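Local coordinates for type IV pilus assembly protein PilF (Thermus thermophilus HB8, PDB 5OIU) that probably hydrolyses ATP as a hexameric AAA+ motor that powers the assembly of type IVa pili, at residues K114-F126 with K155-A167. Sequence-based numbering, arbitrary orientation.
With MG (magnesium ion), chain R; ATP (adenosine-5'-triphosphate), chain Q.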
ATOM      1  N   LYS C 114      45.971   4.593   0.731  1.00 61.14           N
ATOM      2  CA  LYS C 114      46.144   4.148   2.109  1.00 62.83           C
ATOM      3  C   LYS C 114      45.384   5.067   3.052  1.00 60.10           C
ATOM      4  O   LYS C 114      45.510   6.293   2.989  1.00 52.97           O
ATOM      5  CB  LYS C 114      47.630   4.109   2.476  1.00 63.28           C
ATOM      6  CG  LYS C 114      47.904   3.825   3.939  1.00 70.18           C
ATOM      7  CD  LYS C 114      48.185   2.346   4.220  1.00 65.89           C
ATOM      8  CE  LYS C 114      48.487   2.140   5.693  1.00 62.68           C
ATOM      9  NZ  LYS C 114      47.525   2.860   6.597  1.00 63.03           N
ATOM     10  N   ALA C 115      44.555   4.464   3.895  1.00 64.54           N
ATOM     11  CA  ALA C 115      43.639   5.245   4.703  1.00 61.75           C
ATOM     12  C   ALA C 115      44.423   6.133   5.646  1.00 68.32           C
ATOM     13  O   ALA C 115      45.414   5.711   6.250  1.00 67.13           O
ATOM     14  CB  ALA C 115      42.708   4.328   5.495  1.00 72.30           C
ATOM     15  N   SER C 116      43.997   7.383   5.742  1.00 72.35           N
ATOM     16  CA  SER C 116      44.554   8.253   6.758  1.00 70.97           C
ATOM     17  C   SER C 116      44.122   7.785   8.146  1.00 74.14           C
ATOM     18  O   SER C 116      43.168   7.011   8.314  1.00 71.12           O
ATOM     19  CB  SER C 116      44.110   9.696   6.534  1.00 72.53           C
ATOM     20  OG  SER C 116      44.396  10.492   7.674  1.00 79.46           O
ATOM     21  N   ASP C 117      44.844   8.264   9.150  1.00 67.20           N
ATOM     22  CA  ASP C 117      44.361   8.110  10.504  1.00 67.31           C
ATOM     23  C   ASP C 117      42.961   8.705  10.616  1.00 63.06           C
ATOM     24  O   ASP C 117      42.537   9.538   9.801  1.00 58.56           O
ATOM     25  CB  ASP C 117      45.328   8.767  11.484  1.00 66.40           C
ATOM     26  CG  ASP C 117      46.694   8.130  11.438  1.00 72.64           C
ATOM     27  OD1 ASP C 117      46.746   6.944  11.035  1.00 80.21           O
ATOM     28  OD2 ASP C 117      47.702   8.798  11.779  1.00 76.25           O
ATOM     29  N   ILE C 118      42.224   8.238  11.611  1.00 57.72           N
ATOM     30  CA  ILE C 118      40.879   8.777  11.808  1.00 53.07           C
ATOM     31  C   ILE C 118      40.997  10.193  12.368  1.00 46.51           C
ATOM     32  O   ILE C 118      41.699  10.401  13.374  1.00 48.45           O
ATOM     33  CB  ILE C 118      40.070   7.864  12.732  1.00 51.33           C
ATOM     34  CG1 ILE C 118      40.100   6.434  12.199  1.00 47.82           C
ATOM     35  CG2 ILE C 118      38.617   8.345  12.852  1.00 45.21           C
ATOM     36  CD1 ILE C 118      40.133   5.394  13.285  1.00 50.44           C
ATOM     37  N   PRO C 119      40.351  11.179  11.756  1.00 42.75           N
ATOM     38  CA  PRO C 119      40.466  12.568  12.198  1.00 41.66           C
ATOM     39  C   PRO C 119      39.431  12.927  13.261  1.00 46.88           C
ATOM     40  O   PRO C 119      38.468  12.196  13.515  1.00 44.43           O
ATOM     41  CB  PRO C 119      40.183  13.342  10.913  1.00 44.08           C
ATOM     42  CG  PRO C 119      39.173  12.467  10.193  1.00 43.39           C
ATOM     43  CD  PRO C 119      39.403  11.041  10.640  1.00 45.37           C
ATOM     44  N   GLU C 120      39.649  14.085  13.877  1.00 48.68           N
ATOM     45  CA  GLU C 120      38.619  14.674  14.712  1.00 42.92           C
ATOM     46  C   GLU C 120      37.457  15.124  13.834  1.00 41.70           C
ATOM     47  O   GLU C 120      37.626  15.419  12.650  1.00 44.40           O
ATOM     48  CB  GLU C 120      39.182  15.851  15.508  1.00 43.46           C
ATOM     49  CG  GLU C 120      40.211  15.460  16.600  1.00 49.01           C
ATOM     50  CD  GLU C 120      39.739  14.314  17.508  1.00 55.15           C
ATOM     51  OE1 GLU C 120      38.585  14.348  18.024  1.00 50.04           O
ATOM     52  OE2 GLU C 120      40.534  13.365  17.704  1.00 57.59           O
ATOM     53  N   ILE C 121      36.264  15.189  14.425  1.00 40.31           N
ATOM     54  CA  ILE C 121      35.079  15.496  13.637  1.00 40.89           C
ATOM     55  C   ILE C 121      35.158  16.861  12.956  1.00 46.51           C
ATOM     56  O   ILE C 121      34.380  17.135  12.037  1.00 46.06           O
ATOM     57  CB  ILE C 121      33.820  15.404  14.507  1.00 35.69           C
ATOM     58  CG1 ILE C 121      33.969  16.280  15.736  1.00 38.22           C
ATOM     59  CG2 ILE C 121      33.489  13.952  14.857  1.00 36.70           C
ATOM     60  CD1 ILE C 121      32.620  16.616  16.330  1.00 45.33           C
ATOM     61  N   GLU C 122      36.080  17.725  13.383  1.00 47.20           N
ATOM     62  CA  GLU C 122      36.179  19.074  12.838  1.00 44.96           C
ATOM     63  C   GLU C 122      36.918  19.118  11.507  1.00 44.98           C
ATOM     64  O   GLU C 122      36.848  20.141  10.816  1.00 41.24           O
ATOM     65  CB  GLU C 122      36.862  20.003  13.849  1.00 37.95           C
ATOM     66  CG  GLU C 122      35.981  20.350  15.057  1.00 45.85           C
ATOM     67  CD  GLU C 122      36.083  19.331  16.199  1.00 44.39           C
ATOM     68  OE1 GLU C 122      35.245  19.408  17.134  1.00 43.57           O
ATOM     69  OE2 GLU C 122      36.992  18.459  16.156  1.00 39.70           O
ATOM     70  N   ASP C 123      37.616  18.042  11.138  1.00 41.87           N
ATOM     71  CA  ASP C 123      38.243  17.911   9.829  1.00 43.34           C
ATOM     72  C   ASP C 123      37.489  16.928   8.933  1.00 46.19           C
ATOM     73  O   ASP C 123      38.090  16.294   8.063  1.00 48.67           O
ATOM     74  CB  ASP C 123      39.700  17.463   9.960  1.00 43.67           C
ATOM     75  CG  ASP C 123      40.470  18.258  11.000  1.00 50.84           C
ATOM     76  OD1 ASP C 123      40.486  19.497  10.863  1.00 51.22           O
ATOM     77  OD2 ASP C 123      41.056  17.648  11.941  1.00 52.74           O
ATOM     78  N   LEU C 124      36.188  16.761   9.145  1.00 39.01           N
ATOM     79  CA  LEU C 124      35.408  15.866   8.303  1.00 42.11           C
ATOM     80  C   LEU C 124      34.847  16.555   7.077  1.00 41.87           C
ATOM     81  O   LEU C 124      34.162  15.897   6.293  1.00 43.65           O
ATOM     82  CB  LEU C 124      34.249  15.252   9.083  1.00 42.38           C
ATOM     83  CG  LEU C 124      34.576  14.027   9.918  1.00 39.15           C
ATOM     84  CD1 LEU C 124      33.344  13.649  10.737  1.00 43.44           C
ATOM     85  CD2 LEU C 124      35.001  12.912   9.022  1.00 30.32           C
ATOM     86  N   GLY C 125      35.076  17.860   6.926  1.00 40.62           N
ATOM     87  CA  GLY C 125      34.616  18.611   5.778  1.00 37.68           C
ATOM     88  C   GLY C 125      33.233  19.230   5.876  1.00 46.68           C
ATOM     89  O   GLY C 125      32.694  19.642   4.844  1.00 45.35           O
ATOM     90  N   PHE C 126      32.641  19.327   7.073  1.00 44.15           N
ATOM     91  CA  PHE C 126      31.268  19.808   7.198  1.00 39.03           C
ATOM     92  C   PHE C 126      31.179  21.300   6.931  1.00 42.69           C
ATOM     93  O   PHE C 126      32.062  22.068   7.323  1.00 46.43           O
ATOM     94  CB  PHE C 126      30.721  19.518   8.593  1.00 34.94           C
ATOM     95  CG  PHE C 126      30.187  18.146   8.743  1.00 35.58           C
ATOM     96  CD1 PHE C 126      28.910  17.838   8.319  1.00 40.26           C
ATOM     97  CD2 PHE C 126      30.964  17.151   9.285  1.00 38.71           C
ATOM     98  CE1 PHE C 126      28.414  16.560   8.444  1.00 39.87           C
ATOM     99  CE2 PHE C 126      30.477  15.867   9.420  1.00 41.66           C
ATOM    100  CZ  PHE C 126      29.202  15.568   9.005  1.00 41.08           C
ATOM    101  N   LYS C 155      31.341   6.083   4.823  1.00 37.59           N
ATOM    102  CA  LYS C 155      30.481   5.866   5.982  1.00 39.36           C
ATOM    103  C   LYS C 155      31.285   5.442   7.208  1.00 39.78           C
ATOM    104  O   LYS C 155      31.116   5.995   8.297  1.00 39.82           O
ATOM    105  CB  LYS C 155      29.420   4.811   5.663  1.00 36.05           C
ATOM    106  CG  LYS C 155      28.417   5.185   4.581  1.00 37.74           C
ATOM    107  CD  LYS C 155      27.556   3.966   4.225  1.00 43.90           C
ATOM    108  CE  LYS C 155      27.899   3.435   2.819  1.00 52.01           C
ATOM    109  NZ  LYS C 155      28.869   2.293   2.773  1.00 47.72           N
ATOM    110  N   SER C 156      32.144   4.435   7.060  1.00 39.17           N
ATOM    111  CA  SER C 156      32.906   3.966   8.208  1.00 37.31           C
ATOM    112  C   SER C 156      33.894   5.025   8.698  1.00 38.46           C
ATOM    113  O   SER C 156      34.109   5.177   9.905  1.00 38.31           O
ATOM    114  CB  SER C 156      33.613   2.670   7.857  1.00 34.11           C
ATOM    115  OG  SER C 156      32.647   1.653   7.790  1.00 43.52           O
ATOM    116  N   PHE C 157      34.493   5.776   7.783  1.00 38.80           N
ATOM    117  CA  PHE C 157      35.436   6.808   8.188  1.00 39.54           C
ATOM    118  C   PHE C 157      34.739   7.880   9.011  1.00 36.43           C
ATOM    119  O   PHE C 157      35.252   8.311  10.048  1.00 38.29           O
ATOM    120  CB  PHE C 157      36.086   7.403   6.948  1.00 35.43           C
ATOM    121  CG  PHE C 157      37.287   8.246   7.219  1.00 38.44           C
ATOM    122  CD1 PHE C 157      38.543   7.662   7.368  1.00 44.95           C
ATOM    123  CD2 PHE C 157      37.180   9.637   7.248  1.00 37.98           C
ATOM    124  CE1 PHE C 157      39.684   8.447   7.572  1.00 45.85           C
ATOM    125  CE2 PHE C 157      38.308  10.429   7.444  1.00 43.18           C
ATOM    126  CZ  PHE C 157      39.565   9.835   7.610  1.00 41.52           C
ATOM    127  N   THR C 158      33.559   8.318   8.568  1.00 34.09           N
ATOM    128  CA  THR C 158      32.776   9.268   9.358  1.00 35.70           C
ATOM    129  C   THR C 158      32.375   8.671  10.705  1.00 37.57           C
ATOM    130  O   THR C 158      32.500   9.326  11.748  1.00 35.99           O
ATOM    131  CB  THR C 158      31.536   9.695   8.566  1.00 33.90           C
ATOM    132  OG1 THR C 158      31.941  10.579   7.524  1.00 34.77           O
ATOM    133  CG2 THR C 158      30.497  10.388   9.463  1.00 33.36           C
ATOM    134  N   THR C 159      31.922   7.416  10.694  1.00 34.32           N
ATOM    135  CA  THR C 159      31.443   6.754  11.905  1.00 39.09           C
ATOM    136  C   THR C 159      32.511   6.734  12.993  1.00 41.09           C
ATOM    137  O   THR C 159      32.242   7.076  14.152  1.00 33.80           O
ATOM    138  CB  THR C 159      31.001   5.336  11.560  1.00 37.82           C
ATOM    139  OG1 THR C 159      29.772   5.394  10.802  1.00 37.28           O
ATOM    140  CG2 THR C 159      30.827   4.518  12.815  1.00 28.83           C
ATOM    141  N   PHE C 160      33.742   6.358  12.629  1.00 41.99           N
ATOM    142  CA  PHE C 160      34.788   6.215  13.634  1.00 40.81           C
ATOM    143  C   PHE C 160      35.282   7.560  14.134  1.00 42.01           C
ATOM    144  O   PHE C 160      35.648   7.684  15.310  1.00 36.27           O
ATOM    145  CB  PHE C 160      35.917   5.378  13.075  1.00 38.04           C
ATOM    146  CG  PHE C 160      35.654   3.934  13.201  1.00 44.50           C
ATOM    147  CD1 PHE C 160      35.884   3.283  14.406  1.00 46.15           C
ATOM    148  CD2 PHE C 160      35.093   3.231  12.151  1.00 44.17           C
ATOM    149  CE1 PHE C 160      35.604   1.931  14.542  1.00 46.73           C
ATOM    150  CE2 PHE C 160      34.813   1.878  12.277  1.00 48.31           C
ATOM    151  CZ  PHE C 160      35.071   1.225  13.473  1.00 47.05           C
ATOM    152  N   SER C 161      35.273   8.573  13.268  1.00 40.37           N
ATOM    153  CA  SER C 161      35.479   9.940  13.727  1.00 36.43           C
ATOM    154  C   SER C 161      34.487  10.312  14.825  1.00 39.23           C
ATOM    155  O   SER C 161      34.867  10.904  15.839  1.00 37.85           O
ATOM    156  CB  SER C 161      35.350  10.890  12.548  1.00 36.27           C
ATOM    157  OG  SER C 161      35.748  12.184  12.923  1.00 41.08           O
ATOM    158  N   ILE C 162      33.206   9.974  14.633  1.00 38.35           N
ATOM    159  CA  ILE C 162      32.197  10.212  15.663  1.00 36.32           C
ATOM    160  C   ILE C 162      32.618   9.556  16.976  1.00 38.98           C
ATOM    161  O   ILE C 162      32.764  10.219  18.013  1.00 37.81           O
ATOM    162  CB  ILE C 162      30.826   9.688  15.202  1.00 37.57           C
ATOM    163  CG1 ILE C 162      30.317  10.473  13.992  1.00 31.98           C
ATOM    164  CG2 ILE C 162      29.830   9.688  16.370  1.00 35.06           C
ATOM    165  CD1 ILE C 162      28.907  10.108  13.597  1.00 30.04           C
ATOM    166  N   LEU C 163      32.823   8.231  16.933  1.00 37.07           N
ATOM    167  CA  LEU C 163      33.235   7.467  18.106  1.00 37.20           C
ATOM    168  C   LEU C 163      34.501   8.041  18.747  1.00 38.60           C
ATOM    169  O   LEU C 163      34.644   8.020  19.974  1.00 34.72           O
ATOM    170  CB  LEU C 163      33.442   5.999  17.719  1.00 36.59           C
ATOM    171  CG  LEU C 163      32.217   5.197  17.240  1.00 39.55           C
ATOM    172  CD1 LEU C 163      32.542   3.717  17.169  1.00 35.06           C
ATOM    173  CD2 LEU C 163      30.966   5.428  18.107  1.00 32.01           C
ATOM    174  N   LYS C 164      35.422   8.575  17.935  1.00 43.56           N
ATOM    175  CA  LYS C 164      36.595   9.244  18.492  1.00 40.15           C
ATOM    176  C   LYS C 164      36.191  10.364  19.443  1.00 43.14           C
ATOM    177  O   LYS C 164      36.805  10.543  20.500  1.00 47.36           O
ATOM    178  CB  LYS C 164      37.474   9.790  17.372  1.00 42.26           C
ATOM    179  CG  LYS C 164      38.953   9.763  17.685  1.00 50.02           C
ATOM    180  CD  LYS C 164      39.773  10.121  16.443  1.00 54.39           C
ATOM    181  CE  LYS C 164      41.268  10.214  16.747  1.00 57.84           C
ATOM    182  NZ  LYS C 164      42.061   9.425  15.751  1.00 61.53           N
ATOM    183  N   ARG C 165      35.142  11.112  19.105  1.00 41.02           N
ATOM    184  CA  ARG C 165      34.710  12.183  19.991  1.00 39.05           C
ATOM    185  C   ARG C 165      33.941  11.650  21.199  1.00 37.79           C
ATOM    186  O   ARG C 165      34.234  12.029  22.330  1.00 40.12           O
ATOM    187  CB  ARG C 165      33.855  13.195  19.232  1.00 37.10           C
ATOM    188  CG  ARG C 165      33.385  14.366  20.095  1.00 35.89           C
ATOM    189  CD  ARG C 165      34.547  15.147  20.742  1.00 34.47           C
ATOM    190  NE  ARG C 165      35.638  15.423  19.809  1.00 39.66           N
ATOM    191  CZ  ARG C 165      35.689  16.463  18.980  1.00 38.45           C
ATOM    192  NH1 ARG C 165      34.710  17.349  18.968  1.00 35.32           N
ATOM    193  NH2 ARG C 165      36.719  16.611  18.154  1.00 39.90           N
ATOM    194  N   ILE C 166      32.961  10.766  20.991  1.00 33.70           N
ATOM    195  CA  ILE C 166      31.973  10.514  22.037  1.00 36.34           C
ATOM    196  C   ILE C 166      32.249   9.285  22.901  1.00 31.00           C
ATOM    197  O   ILE C 166      31.559   9.112  23.915  1.00 36.38           O
ATOM    198  CB  ILE C 166      30.542  10.408  21.454  1.00 40.70           C
ATOM    199  CG1 ILE C 166      30.379   9.129  20.613  1.00 36.23           C
ATOM    200  CG2 ILE C 166      30.180  11.672  20.681  1.00 34.93           C
ATOM    201  CD1 ILE C 166      28.978   8.869  20.135  1.00 29.90           C
ATOM    202  N   ALA C 167      33.214   8.433  22.554  1.00 36.06           N
ATOM    203  CA  ALA C 167      33.481   7.222  23.352  1.00 37.94           C
ATOM    204  C   ALA C 167      34.483   7.528  24.477  1.00 38.22           C
ATOM    205  O   ALA C 167      35.629   7.078  24.508  1.00 38.46           O
ATOM    206  CB  ALA C 167      33.951   6.082  22.455  1.00 31.48           C
TER
HETATM  207 MG    MG R 502      32.274   0.996   5.699  1.00 47.16          MG
HETATM  208  PG  ATP Q 501      31.998   0.525   2.471  1.00 47.22           P
HETATM  209  O1G ATP Q 501      30.814   0.780   1.542  1.00 43.15           O
HETATM  210  O2G ATP Q 501      31.601   0.157   3.885  1.00 51.41           O
HETATM  211  O3G ATP Q 501      33.048  -0.402   1.917  1.00 50.20           O
HETATM  212  PB  ATP Q 501      32.496   3.194   3.418  1.00 43.61           P
HETATM  213  O1B ATP Q 501      31.232   3.814   2.882  1.00 38.43           O
HETATM  214  O2B ATP Q 501      32.625   2.821   4.877  1.00 44.63           O
HETATM  215  O3B ATP Q 501      32.858   1.897   2.539  1.00 37.20           O
HETATM  216  PA  ATP Q 501      35.116   4.106   3.899  1.00 44.46           P
HETATM  217  O1A ATP Q 501      35.204   4.824   5.219  1.00 44.10           O
HETATM  218  O2A ATP Q 501      35.537   2.658   3.838  1.00 52.17           O
HETATM  219  O3A ATP Q 501      33.699   4.223   3.146  1.00 36.64           O
HETATM  220  O5' ATP Q 501      36.061   4.981   2.943  1.00 51.67           O
HETATM  221  C5' ATP Q 501      36.310   4.624   1.586  1.00 45.67           C
HETATM  222  C4' ATP Q 501      37.576   5.361   1.168  1.00 47.91           C
HETATM  223  O4' ATP Q 501      37.365   6.778   1.167  1.00 38.08           O
HETATM  224  C3' ATP Q 501      38.690   5.068   2.153  1.00 48.62           C
HETATM  225  O3' ATP Q 501      39.856   4.864   1.332  1.00 58.32           O
HETATM  226  C2' ATP Q 501      38.733   6.321   3.023  1.00 45.41           C
HETATM  227  O2' ATP Q 501      40.008   6.576   3.641  1.00 47.55           O
HETATM  228  C1' ATP Q 501      38.264   7.420   2.066  1.00 40.76           C
HETATM  229  N9  ATP Q 501      37.532   8.510   2.740  1.00 43.85           N
HETATM  230  C8  ATP Q 501      36.489   8.331   3.581  1.00 41.81           C
HETATM  231  N7  ATP Q 501      36.019   9.525   4.030  1.00 36.81           N
HETATM  232  C5  ATP Q 501      36.769  10.495   3.483  1.00 35.97           C
HETATM  233  C6  ATP Q 501      36.798  11.973   3.548  1.00 37.59           C
HETATM  234  N6  ATP Q 501      35.917  12.664   4.317  1.00 35.66           N
HETATM  235  N1  ATP Q 501      37.733  12.614   2.817  1.00 38.36           N
HETATM  236  C2  ATP Q 501      38.608  11.930   2.051  1.00 43.36           C
HETATM  237  N3  ATP Q 501      38.640  10.586   1.941  1.00 43.40           N
HETATM  238  C4  ATP Q 501      37.761   9.821   2.623  1.00 39.20           C
HETATM  239  O   HOH W   1      34.183   0.757   5.145  1.00 44.55           O
HETATM  240  O   HOH W   2      32.269  -0.889   6.691  1.00 34.65           O
HETATM  241  O   HOH W   3      30.377   0.869   6.034  1.00 45.06           O
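Arg-165 meets Glu-120, Ile-121 and Glu-122 near the C-terminal end of helix 155-166, in whose first turn the P-loop (Walker A) ends: there Lys-155 NZ donates to ATP O1B and Ser-156 OG coordinates magnesium. From CB, the chain leaves with CG anti to the backbone N (chi1 -179°), then bends at chi2 and chi3, which brings the guanidinium up to loop 114-126. NE lies 3.6 Å from Glu-120 OE1, without a bond; Ile-121 CG1 lies over one face of the guanidinium. At the tip, NH1 donates to Glu-122 OE1 (2.8 Å) and NH2 to Glu-122 OE2 (2.7 Å), an end-on grip on two syn lone pairs, with the Glu-122 carboxylate and the guanidinium nearly coplanar, 15° apart. NH2 also reaches the anti lone pair of Glu-120 OE1 at 2.9 Å. A leucine at Arg-165 would probably leave the two glutamates to repel each other with no shared cation and the Glu-122 carboxylate free to turn. One helical turn earlier, Ser-161 OG donates to Pro-119 O (2.8 Å) from above the carbonyl plane, while Leu-124 CD1 packs against the same hydroxyl. Toward the nucleotide, the Phe-157 ring lies between loop and adenine: its CD2 is 3.4 Å from ATP N7, and Pro-119 CD approaches CZ obliquely. Next to Arg-165 in sequence, Lys-164 sends NZ to Ile-118 O at 2.6 Å, tilted 29° from the carbonyl plane.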